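Side-chain contact in cytosine-specific methyltransferase (Escherichia coli O157:H7 EDL933, PDB 3G7U), which probably methylates cytosine in DNA at carbon 5, taking the methyl group from S-adenosyl-L-methionine: residues A[152-155]-A[160-163]. Residues are numbered along the deposited sequence; the frame is centred on the assembly and turned at random.
Sequences KASD and TIRT
Lys152 carries its CG anti to the backbone N (chi1 -169°), which lays the start of the chain against Ile161, with CG 3.5 Å from Ile161 O. Ser154 OG sits between its own N and carbonyl carbon (chi1 50°), where it meets Ile161 CG2 at 3.6 Å. The segments span the end of strand 143-152, the start of the antiparallel strand 163-171 and the ends of the loop joining them, in the Rossmann-like methyltransferase sheet. Strand 143-152 is an outermost strand of that sheet. Lys152 and Thr163 form a non-hydrogen-bonded antiparallel pair, and their side chains share one face, Lys152 CG lying 4.3 Å from Thr163 CG2. The chain then leaves the strand in a short 3-10 turn, closed by the bond from Asp155 N to Lys152 O. One hydrogen bond links the segments. Ala153 N gives it to Arg162 O over 3.0 Å, with an N-H...O angle of 162°. Ser154 N lies near Thr160 O, but the angle is too poor for a bond. Thr160 and Arg162 turn their polar ends elsewhere: Thr160 OG1 bonds to Cys291 O, and Arg162 NH2 is hydrogen-bonded to Gly348 O. Phe290 touches both Ser154 and Ile161. On the buried side, the methyl of Ala153 rests against Thr160 and Arg162, with Ala153 CB 3.4 Å from Thr160 O and 3.9 Å from Thr160 CG2.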
ATOM      1  N   LYS A 152       8.579  -9.377  -5.219  1.00 29.07           N
ATOM      2  CA  LYS A 152       8.437  -8.458  -6.349  1.00 32.47           C
ATOM      3  C   LYS A 152       6.937  -8.416  -6.590  1.00 26.02           C
ATOM      4  O   LYS A 152       6.314  -9.439  -6.762  1.00 30.00           O
ATOM      5  CB  LYS A 152       9.186  -9.004  -7.580  1.00 34.23           C
ATOM      6  CG  LYS A 152       9.346  -8.015  -8.749  1.00 41.64           C
ATOM      7  CD  LYS A 152      10.243  -8.570  -9.874  1.00 42.63           C
ATOM      8  CE  LYS A 152       9.512  -9.634 -10.697  1.00 52.46           C
ATOM      9  NZ  LYS A 152      10.346 -10.262 -11.785  1.00 54.52           N
ATOM     10  N   ALA A 153       6.360  -7.219  -6.594  1.00 25.56           N
ATOM     11  CA  ALA A 153       4.920  -7.079  -6.633  1.00 24.81           C
ATOM     12  C   ALA A 153       4.282  -7.740  -7.809  1.00 23.29           C
ATOM     13  O   ALA A 153       3.158  -8.280  -7.709  1.00 25.69           O
ATOM     14  CB  ALA A 153       4.511  -5.575  -6.555  1.00 24.82           C
ATOM     15  N   SER A 154       4.970  -7.697  -8.944  1.00 26.00           N
ATOM     16  CA  SER A 154       4.393  -8.224 -10.192  1.00 28.77           C
ATOM     17  C   SER A 154       4.164  -9.757 -10.175  1.00 30.28           C
ATOM     18  O   SER A 154       3.253 -10.269 -10.851  1.00 31.09           O
ATOM     19  CB  SER A 154       5.244  -7.803 -11.394  1.00 29.53           C
ATOM     20  OG  SER A 154       6.606  -8.087 -11.193  1.00 35.00           O
ATOM     21  N   ASP A 155       4.943 -10.454  -9.344  1.00 29.84           N
ATOM     22  CA  ASP A 155       4.749 -11.892  -9.112  1.00 31.05           C
ATOM     23  C   ASP A 155       3.407 -12.160  -8.436  1.00 32.03           C
ATOM     24  O   ASP A 155       2.913 -13.277  -8.499  1.00 34.55           O
ATOM     25  CB  ASP A 155       5.877 -12.464  -8.261  1.00 31.49           C
ATOM     26  CG  ASP A 155       7.216 -12.477  -8.972  1.00 35.70           C
ATOM     27  OD1 ASP A 155       7.261 -12.367 -10.218  1.00 38.83           O
ATOM     28  OD2 ASP A 155       8.250 -12.606  -8.281  1.00 39.89           O
ATOM     29  N   THR A 160       3.274  -3.616 -11.133  1.00 28.36           N
ATOM     30  CA  THR A 160       4.479  -2.884 -10.859  1.00 27.01           C
ATOM     31  C   THR A 160       5.541  -3.830 -10.355  1.00 31.03           C
ATOM     32  O   THR A 160       5.227  -4.792  -9.742  1.00 26.70           O
ATOM     33  CB  THR A 160       4.223  -1.806  -9.804  1.00 22.97           C
ATOM     34  OG1 THR A 160       5.414  -1.145  -9.466  1.00 29.64           O
ATOM     35  CG2 THR A 160       3.671  -2.394  -8.594  1.00 27.77           C
ATOM     36  N   ILE A 161       6.793  -3.525 -10.644  1.00 31.03           N
ATOM     37  CA  ILE A 161       7.875  -4.443 -10.283  1.00 33.65           C
ATOM     38  C   ILE A 161       8.560  -4.057  -8.973  1.00 33.81           C
ATOM     39  O   ILE A 161       9.645  -4.564  -8.688  1.00 36.94           O
ATOM     40  CB  ILE A 161       8.958  -4.612 -11.428  1.00 34.83           C
ATOM     41  CG1 ILE A 161       9.563  -3.267 -11.843  1.00 39.27           C
ATOM     42  CG2 ILE A 161       8.370  -5.320 -12.619  1.00 37.88           C
ATOM     43  CD1 ILE A 161      10.971  -3.339 -12.372  1.00 46.74           C
ATOM     44  N   ARG A 162       7.955  -3.184  -8.168  1.00 28.87           N
ATOM     45  CA  ARG A 162       8.597  -2.722  -6.942  0.50 33.22           C
ATOM     46  C   ARG A 162       8.866  -3.884  -5.974  1.00 30.49           C
ATOM     47  O   ARG A 162       8.068  -4.811  -5.889  1.00 27.79           O
ATOM     48  CB  ARG A 162       7.799  -1.584  -6.275  0.50 34.29           C
ATOM     49  CG  ARG A 162       6.424  -1.936  -5.695  0.50 37.58           C
ATOM     50  CD  ARG A 162       6.048  -0.939  -4.579  0.50 39.31           C
ATOM     51  NE  ARG A 162       5.585   0.347  -5.101  0.50 46.75           N
ATOM     52  CZ  ARG A 162       5.683   1.514  -4.461  0.50 51.47           C
ATOM     53  NH1 ARG A 162       5.222   2.621  -5.030  0.50 50.99           N
ATOM     54  NH2 ARG A 162       6.247   1.590  -3.256  0.50 55.70           N
ATOM     55  N   THR A 163       9.990  -3.834  -5.269  1.00 31.65           N
ATOM     56  CA  THR A 163      10.297  -4.887  -4.312  1.00 33.76           C
ATOM     57  C   THR A 163      10.077  -4.380  -2.884  1.00 32.38           C
ATOM     58  O   THR A 163      10.179  -3.187  -2.615  1.00 33.22           O
ATOM     59  CB  THR A 163      11.721  -5.458  -4.471  1.00 34.31           C
ATOM     60  OG1 THR A 163      12.669  -4.410  -4.300  1.00 41.44           O
ATOM     61  CG2 THR A 163      11.921  -6.064  -5.855  1.00 34.93           C
TER